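Local coordinates for PTS-dependent dihydroxyacetone kinase operon regulatory protein (Escherichia coli, PDB 4LRZ) that activates transcription of the dhaKLM operon from a sigma-70 promoter and represses its own expression, this chain being its N-terminal half, probably the sensor part, at residues F[284-289]-F[301-306]; F[95-100]-F[143-148]. One frame throughout, in Å; residues are numbered along the deposited sequence.

Overall arrangement
Two modules of one chain, a GAF and a PAS, solve the problem of a buried contact differently. Contact 1 lies in the PAS part and joins neighbouring strands of one antiparallel sheet, so main-chain hydrogen bonds do much of the work, backed by a Thr-His pair. Contact 2 lies in the GAF part and joins a helix to a strand that it faces, through side chains alone, with an indole at the centre. Both are largely buried, but contact 1 also reaches the second subunit, whereas no other protein chain touches contact 2. They share no secondary-structure element; their centres are about 68 Å apart, and helix 174-211 runs between the two modules.

Contact 1: F[284-289]-F[301-306]; sequences AVITLK and LLLHPV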
ATOM      1  N   ALA F 284      22.791  29.103  26.522  1.00 86.95           N
ATOM      2  CA  ALA F 284      21.969  27.912  26.791  1.00 83.56           C
ATOM      3  C   ALA F 284      22.796  26.672  27.093  1.00 81.52           C
ATOM      4  O   ALA F 284      23.979  26.590  26.745  1.00 81.88           O
ATOM      5  CB  ALA F 284      21.033  27.627  25.609  1.00 81.71           C
ATOM      6  N   VAL F 285      22.155  25.714  27.751  1.00 78.67           N
ATOM      7  CA  VAL F 285      22.728  24.393  27.956  1.00 75.99           C
ATOM      8  C   VAL F 285      21.998  23.414  27.027  1.00 72.20           C
ATOM      9  O   VAL F 285      20.768  23.358  26.999  1.00 70.98           O
ATOM     10  CB  VAL F 285      22.702  23.965  29.452  1.00 77.58           C
ATOM     11  CG1 VAL F 285      21.407  24.409  30.132  1.00 79.39           C
ATOM     12  CG2 VAL F 285      22.921  22.457  29.612  1.00 76.55           C
ATOM     13  N   ILE F 286      22.768  22.667  26.248  1.00 68.97           N
ATOM     14  CA  ILE F 286      22.201  21.905  25.162  1.00 65.31           C
ATOM     15  C   ILE F 286      22.548  20.435  25.253  1.00 63.84           C
ATOM     16  O   ILE F 286      23.439  20.056  25.999  1.00 65.02           O
ATOM     17  CB  ILE F 286      22.689  22.440  23.809  1.00 64.78           C
ATOM     18  CG1 ILE F 286      24.155  22.073  23.596  1.00 65.13           C
ATOM     19  CG2 ILE F 286      22.474  23.939  23.722  1.00 64.93           C
ATOM     20  CD1 ILE F 286      24.559  21.932  22.170  1.00 65.56           C
ATOM     21  N   THR F 287      21.823  19.624  24.483  1.00 61.09           N
ATOM     22  CA  THR F 287      22.194  18.240  24.155  1.00 58.46           C
ATOM     23  C   THR F 287      22.043  18.082  22.657  1.00 55.83           C
ATOM     24  O   THR F 287      21.117  18.625  22.064  1.00 54.69           O
ATOM     25  CB  THR F 287      21.312  17.197  24.900  1.00 58.45           C
ATOM     26  OG1 THR F 287      21.783  17.042  26.246  1.00 59.48           O
ATOM     27  CG2 THR F 287      21.357  15.829  24.225  1.00 58.21           C
ATOM     28  N   LEU F 288      22.970  17.373  22.035  1.00 54.60           N
ATOM     29  CA  LEU F 288      22.856  17.086  20.615  1.00 52.89           C
ATOM     30  C   LEU F 288      22.777  15.607  20.408  1.00 51.87           C
ATOM     31  O   LEU F 288      23.685  14.886  20.767  1.00 52.02           O
ATOM     32  CB  LEU F 288      24.023  17.645  19.796  1.00 53.40           C
ATOM     33  CG  LEU F 288      23.825  17.333  18.302  1.00 52.47           C
ATOM     34  CD1 LEU F 288      23.015  18.426  17.632  1.00 49.99           C
ATOM     35  CD2 LEU F 288      25.146  17.150  17.582  1.00 54.09           C
ATOM     36  N   LYS F 289      21.688  15.173  19.796  1.00 50.90           N
ATOM     37  CA  LYS F 289      21.418  13.761  19.567  1.00 50.84           C
ATOM     38  C   LYS F 289      21.476  13.469  18.079  1.00 50.60           C
ATOM     39  O   LYS F 289      20.587  13.857  17.344  1.00 51.00           O
ATOM     40  CB  LYS F 289      20.047  13.391  20.138  1.00 49.65           C
ATOM     41  CG  LYS F 289      19.569  11.993  19.832  1.00 49.88           C
ATOM     42  CD  LYS F 289      20.266  10.929  20.672  1.00 48.35           C
ATOM     43  CE  LYS F 289      19.387   9.717  20.832  1.00 48.11           C
ATOM     44  NZ  LYS F 289      20.195   8.518  21.155  1.00 53.30           N
ATOM     45  N   LEU F 301      18.351  18.661  18.659  1.00 44.34           N
ATOM     46  CA  LEU F 301      18.992  19.563  19.594  1.00 46.12           C
ATOM     47  C   LEU F 301      18.000  19.959  20.643  1.00 46.81           C
ATOM     48  O   LEU F 301      16.929  20.488  20.325  1.00 47.00           O
ATOM     49  CB  LEU F 301      19.545  20.789  18.874  1.00 46.23           C
ATOM     50  CG  LEU F 301      20.112  21.927  19.711  1.00 48.53           C
ATOM     51  CD1 LEU F 301      21.442  21.518  20.345  1.00 50.55           C
ATOM     52  CD2 LEU F 301      20.294  23.145  18.859  1.00 49.82           C
ATOM     53  N   LEU F 302      18.352  19.679  21.887  1.00 48.32           N
ATOM     54  CA  LEU F 302      17.539  20.061  23.024  1.00 50.53           C
ATOM     55  C   LEU F 302      18.124  21.220  23.808  1.00 52.87           C
ATOM     56  O   LEU F 302      19.325  21.271  24.089  1.00 53.47           O
ATOM     57  CB  LEU F 302      17.295  18.882  23.956  1.00 50.27           C
ATOM     58  CG  LEU F 302      16.565  17.742  23.277  1.00 50.19           C
ATOM     59  CD1 LEU F 302      17.532  16.652  22.941  1.00 52.36           C
ATOM     60  CD2 LEU F 302      15.569  17.212  24.214  1.00 52.55           C
ATOM     61  N   LEU F 303      17.255  22.157  24.154  1.00 54.80           N
ATOM     62  CA  LEU F 303      17.660  23.307  24.907  1.00 57.76           C
ATOM     63  C   LEU F 303      17.087  23.091  26.269  1.00 60.28           C
ATOM     64  O   LEU F 303      15.869  23.084  26.460  1.00 60.38           O
ATOM     65  CB  LEU F 303      17.141  24.600  24.283  1.00 57.92           C
ATOM     66  CG  LEU F 303      17.394  24.771  22.784  1.00 58.34           C
ATOM     67  CD1 LEU F 303      16.562  25.921  22.232  1.00 59.96           C
ATOM     68  CD2 LEU F 303      18.873  24.963  22.475  1.00 58.47           C
ATOM     69  N   HIS F 304      17.992  22.877  27.211  1.00 63.60           N
ATOM     70  CA  HIS F 304      17.635  22.554  28.577  1.00 66.84           C
ATOM     71  C   HIS F 304      17.355  23.859  29.320  1.00 69.35           C
ATOM     72  O   HIS F 304      18.094  24.825  29.180  1.00 70.05           O
ATOM     73  CB  HIS F 304      18.754  21.731  29.248  1.00 67.53           C
ATOM     74  CG  HIS F 304      19.122  20.477  28.502  1.00 67.59           C
ATOM     75  ND1 HIS F 304      18.323  19.349  28.485  1.00 67.73           N
ATOM     76  CD2 HIS F 304      20.214  20.168  27.764  1.00 67.52           C
ATOM     77  CE1 HIS F 304      18.904  18.404  27.768  1.00 66.14           C
ATOM     78  NE2 HIS F 304      20.051  18.876  27.316  1.00 66.66           N
ATOM     79  N   PRO F 305      16.251  23.905  30.071  1.00 71.57           N
ATOM     80  CA  PRO F 305      15.969  25.131  30.824  1.00 74.55           C
ATOM     81  C   PRO F 305      16.883  25.218  32.060  1.00 77.35           C
ATOM     82  O   PRO F 305      17.117  24.194  32.708  1.00 77.75           O
ATOM     83  CB  PRO F 305      14.489  24.975  31.207  1.00 75.14           C
ATOM     84  CG  PRO F 305      14.227  23.477  31.168  1.00 73.54           C
ATOM     85  CD  PRO F 305      15.191  22.882  30.200  1.00 70.71           C
ATOM     86  N   VAL F 306      17.413  26.410  32.362  1.00 79.59           N
ATOM     87  CA  VAL F 306      18.382  26.567  33.481  1.00 82.60           C
ATOM     88  C   VAL F 306      17.728  26.826  34.867  1.00 84.97           C
ATOM     89  O   VAL F 306      16.851  27.687  35.033  1.00 85.68           O
ATOM     90  CB  VAL F 306      19.516  27.651  33.195  1.00 83.71           C
ATOM     91  CG1 VAL F 306      20.799  27.359  34.020  1.00 84.43           C
ATOM     92  CG2 VAL F 306      19.843  27.751  31.692  1.00 82.38           C
TER
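Thr287 and Leu302 face each other as an antiparallel hydrogen-bonded pair, Thr287 N reaching Leu302 O at 3.0 Å and Leu302 N returning to Thr287 O at 3.0 Å. Two residues along, His304 N donates to Val285 O at 2.8 Å. Ile286 with Leu303 and Leu288 with Leu301 are the non-hydrogen-bonded pairs, and Ile286 CA comes within 3.1 Å of Leu302 O in a CA-H...O contact.

The two strands form the hairpin 281-293/296-304 of the PAS fold, whose antiparallel sheet has the order 2-1-5-4-3.

A polar side-chain bond crosses the hairpin diagonally: Thr287 OG1 lies at the imidazole edge, in the ring plane, 2.7 Å from His304 NE2. With OG1 beside the threonine's backbone N (chi1 -80°), that oxygen sits next to the imidazole NE2, and either may donate, while the methyl CG2 lies alongside Leu302 CD1. The other ring nitrogen, ND1, binds Asp214, and His270 stacks on the ring, so the imidazole is held at both nitrogens.

Apolar contacts fill the face carrying Ile286, Leu288, Leu301 and Leu303, where Leu258 of helix 256-264 packs on the first three and Leu236 of a loop on Leu303. Ile286 CD1 touches Leu301 CD1 at 3.6 Å, and its CG2 meets Leu303 CD2 at 3.9 Å. Val285, on the face of Thr287 and His304, sets CG1 4.0 Å from CG2 of Val306, the last modelled residue.

Contact 2: F[95-100]-F[143-148]; sequences QQLSAL and WAFCAT
Leu97 lays its CD2 methyl over one face of the Trp143 indole, 3.7 Å from the centroid of the six-membered ring and only 9° off the ring normal, a clear CH-pi contact. The branch carbon follows it down, Leu97 CG standing 3.8 Å from Trp143 CH2. With CG anti to the carbonyl carbon, the leucine swings its branched end from the helix toward the strand, where the same CD2 also comes within 4.3 Å of Phe145 CZ. One methyl thus serves two aromatic rings.

Two other side chains meet the indole obliquely. Leu100, just past the last helical turn, brings CD1 to 3.6 Å from Trp143 NE1, at the pyrrole end. At the benzo end the extended side chain of Gln96 places OE1 3.8 Å from Trp143 CH2, its amide plane turned 79° from the ring; the amide oxygen lies against the CH2 and CZ2 carbons. A valine at Trp143 would remove the broad surface that Leu97, Gln96 and Leu100 share and would probably open a gap between helix and strand, leaving the Leu97 methyl without its aromatic face.

Helix 91-99 and strand 143-151 belong to the GAF domain; the axes of 95-99 and 143-148 run at 98°, 12.5 Å apart at closest approach, a distance that these long side chains span. Strand 157-166, next to 143-151 in the sheet, adds Ala164 against Leu97 and Phe145 and Pro166 against Trp143, while helix 117-124 packs on Phe145 through Ala117 and Leu118.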
ATOM      1  N   GLN F  95     -28.740  -6.729 -17.370  1.00 44.33           N
ATOM      2  CA  GLN F  95     -30.171  -7.002 -17.346  1.00 46.47           C
ATOM      3  C   GLN F  95     -30.483  -8.500 -17.283  1.00 45.40           C
ATOM      4  O   GLN F  95     -31.393  -8.877 -16.556  1.00 45.57           O
ATOM      5  CB  GLN F  95     -31.006  -6.237 -18.416  1.00 48.68           C
ATOM      6  CG  GLN F  95     -31.059  -6.831 -19.834  1.00 55.05           C
ATOM      7  CD  GLN F  95     -32.050  -8.008 -20.055  1.00 60.55           C
ATOM      8  OE1 GLN F  95     -32.929  -8.287 -19.220  1.00 63.04           O
ATOM      9  NE2 GLN F  95     -31.907  -8.692 -21.212  1.00 61.39           N
ATOM     10  N   GLN F  96     -29.735  -9.345 -17.998  1.00 44.95           N
ATOM     11  CA  GLN F  96     -29.938 -10.802 -17.911  1.00 45.02           C
ATOM     12  C   GLN F  96     -29.696 -11.376 -16.489  1.00 44.03           C
ATOM     13  O   GLN F  96     -30.475 -12.200 -15.992  1.00 44.75           O
ATOM     14  CB  GLN F  96     -29.094 -11.548 -18.936  1.00 45.36           C
ATOM     15  CG  GLN F  96     -29.390 -11.136 -20.373  1.00 51.59           C
ATOM     16  CD  GLN F  96     -28.407 -11.705 -21.404  1.00 57.03           C
ATOM     17  OE1 GLN F  96     -27.404 -12.337 -21.060  1.00 58.37           O
ATOM     18  NE2 GLN F  96     -28.707 -11.488 -22.687  1.00 60.85           N
ATOM     19  N   LEU F  97     -28.643 -10.924 -15.822  1.00 42.49           N
ATOM     20  CA  LEU F  97     -28.346 -11.379 -14.471  1.00 40.81           C
ATOM     21  C   LEU F  97     -29.391 -10.864 -13.490  1.00 40.52           C
ATOM     22  O   LEU F  97     -29.779 -11.554 -12.547  1.00 39.94           O
ATOM     23  CB  LEU F  97     -26.941 -10.942 -14.055  1.00 39.82           C
ATOM     24  CG  LEU F  97     -25.891 -11.717 -14.827  1.00 38.88           C
ATOM     25  CD1 LEU F  97     -24.524 -11.003 -14.731  1.00 34.55           C
ATOM     26  CD2 LEU F  97     -25.873 -13.158 -14.310  1.00 38.57           C
ATOM     27  N   SER F  98     -29.875  -9.658 -13.761  1.00 41.53           N
ATOM     28  CA  SER F  98     -30.950  -9.039 -13.007  1.00 41.73           C
ATOM     29  C   SER F  98     -32.268  -9.854 -13.182  1.00 41.93           C
ATOM     30  O   SER F  98     -32.951 -10.129 -12.216  1.00 42.36           O
ATOM     31  CB  SER F  98     -31.073  -7.572 -13.425  1.00 41.68           C
ATOM     32  OG  SER F  98     -32.192  -6.943 -12.834  1.00 43.45           O
ATOM     33  N   ALA F  99     -32.574 -10.297 -14.393  1.00 42.50           N
ATOM     34  CA  ALA F  99     -33.715 -11.196 -14.623  1.00 43.72           C
ATOM     35  C   ALA F  99     -33.642 -12.496 -13.795  1.00 43.49           C
ATOM     36  O   ALA F  99     -34.664 -13.018 -13.372  1.00 44.46           O
ATOM     37  CB  ALA F  99     -33.895 -11.515 -16.143  1.00 44.07           C
ATOM     38  N   LEU F 100     -32.444 -13.006 -13.560  1.00 43.26           N
ATOM     39  CA  LEU F 100     -32.275 -14.196 -12.738  1.00 42.63           C
ATOM     40  C   LEU F 100     -32.304 -13.917 -11.249  1.00 42.37           C
ATOM     41  O   LEU F 100     -32.167 -14.864 -10.461  1.00 42.54           O
ATOM     42  CB  LEU F 100     -30.960 -14.913 -13.069  1.00 42.31           C
ATOM     43  CG  LEU F 100     -30.806 -15.380 -14.513  1.00 43.13           C
ATOM     44  CD1 LEU F 100     -29.480 -16.091 -14.686  1.00 43.14           C
ATOM     45  CD2 LEU F 100     -31.986 -16.290 -14.915  1.00 44.55           C
ATOM     46  N   TRP F 143     -23.955 -19.864 -17.612  1.00 41.82           N
ATOM     47  CA  TRP F 143     -23.031 -18.885 -17.066  1.00 40.02           C
ATOM     48  C   TRP F 143     -21.694 -19.477 -16.651  1.00 39.66           C
ATOM     49  O   TRP F 143     -21.593 -20.673 -16.315  1.00 39.26           O
ATOM     50  CB  TRP F 143     -23.690 -18.145 -15.892  1.00 38.90           C
ATOM     51  CG  TRP F 143     -24.845 -17.427 -16.375  1.00 38.69           C
ATOM     52  CD1 TRP F 143     -26.105 -17.926 -16.555  1.00 41.51           C
ATOM     53  CD2 TRP F 143     -24.859 -16.110 -16.912  1.00 40.44           C
ATOM     54  NE1 TRP F 143     -26.919 -16.976 -17.126  1.00 39.39           N
ATOM     55  CE2 TRP F 143     -26.181 -15.847 -17.350  1.00 39.35           C
ATOM     56  CE3 TRP F 143     -23.889 -15.112 -17.050  1.00 37.42           C
ATOM     57  CZ2 TRP F 143     -26.551 -14.638 -17.915  1.00 38.27           C
ATOM     58  CZ3 TRP F 143     -24.264 -13.910 -17.578  1.00 37.38           C
ATOM     59  CH2 TRP F 143     -25.582 -13.680 -18.013  1.00 38.96           C
ATOM     60  N   ALA F 144     -20.672 -18.626 -16.731  1.00 38.43           N
ATOM     61  CA  ALA F 144     -19.385 -18.845 -16.123  1.00 38.23           C
ATOM     62  C   ALA F 144     -19.228 -17.781 -15.017  1.00 37.66           C
ATOM     63  O   ALA F 144     -19.567 -16.612 -15.236  1.00 38.66           O
ATOM     64  CB  ALA F 144     -18.261 -18.687 -17.182  1.00 38.26           C
ATOM     65  N   PHE F 145     -18.714 -18.161 -13.846  1.00 36.53           N
ATOM     66  CA  PHE F 145     -18.366 -17.177 -12.801  1.00 35.54           C
ATOM     67  C   PHE F 145     -16.892 -17.324 -12.398  1.00 35.49           C
ATOM     68  O   PHE F 145     -16.384 -18.439 -12.318  1.00 36.17           O
ATOM     69  CB  PHE F 145     -19.281 -17.317 -11.573  1.00 35.27           C
ATOM     70  CG  PHE F 145     -20.697 -16.866 -11.819  1.00 35.54           C
ATOM     71  CD1 PHE F 145     -21.071 -15.543 -11.618  1.00 39.63           C
ATOM     72  CD2 PHE F 145     -21.649 -17.739 -12.265  1.00 35.89           C
ATOM     73  CE1 PHE F 145     -22.392 -15.118 -11.856  1.00 38.06           C
ATOM     74  CE2 PHE F 145     -22.956 -17.321 -12.508  1.00 35.57           C
ATOM     75  CZ  PHE F 145     -23.324 -16.033 -12.301  1.00 36.49           C
ATOM     76  N   CYS F 146     -16.196 -16.209 -12.224  1.00 34.47           N
ATOM     77  CA  CYS F 146     -14.884 -16.217 -11.602  1.00 34.87           C
ATOM     78  C   CYS F 146     -14.980 -15.330 -10.383  1.00 33.74           C
ATOM     79  O   CYS F 146     -15.641 -14.280 -10.412  1.00 33.89           O
ATOM     80  CB  CYS F 146     -13.822 -15.597 -12.519  1.00 35.19           C
ATOM     81  SG  CYS F 146     -13.553 -16.469 -14.066  1.00 42.45           S
ATOM     82  N   ALA F 147     -14.266 -15.694  -9.331  1.00 32.40           N
ATOM     83  CA  ALA F 147     -14.286 -14.878  -8.129  1.00 30.47           C
ATOM     84  C   ALA F 147     -13.031 -15.069  -7.314  1.00 29.71           C
ATOM     85  O   ALA F 147     -12.369 -16.134  -7.332  1.00 29.36           O
ATOM     86  CB  ALA F 147     -15.543 -15.185  -7.291  1.00 30.09           C
ATOM     87  N   THR F 148     -12.704 -14.035  -6.574  1.00 28.72           N
ATOM     88  CA  THR F 148     -11.576 -14.122  -5.698  1.00 29.43           C
ATOM     89  C   THR F 148     -11.982 -13.401  -4.437  1.00 30.58           C
ATOM     90  O   THR F 148     -12.583 -12.345  -4.519  1.00 32.37           O
ATOM     91  CB  THR F 148     -10.325 -13.425  -6.347  1.00 28.53           C
ATOM     92  OG1 THR F 148     -10.010 -14.093  -7.586  1.00 28.96           O
ATOM     93  CG2 THR F 148      -9.135 -13.515  -5.441  1.00 25.35           C
TER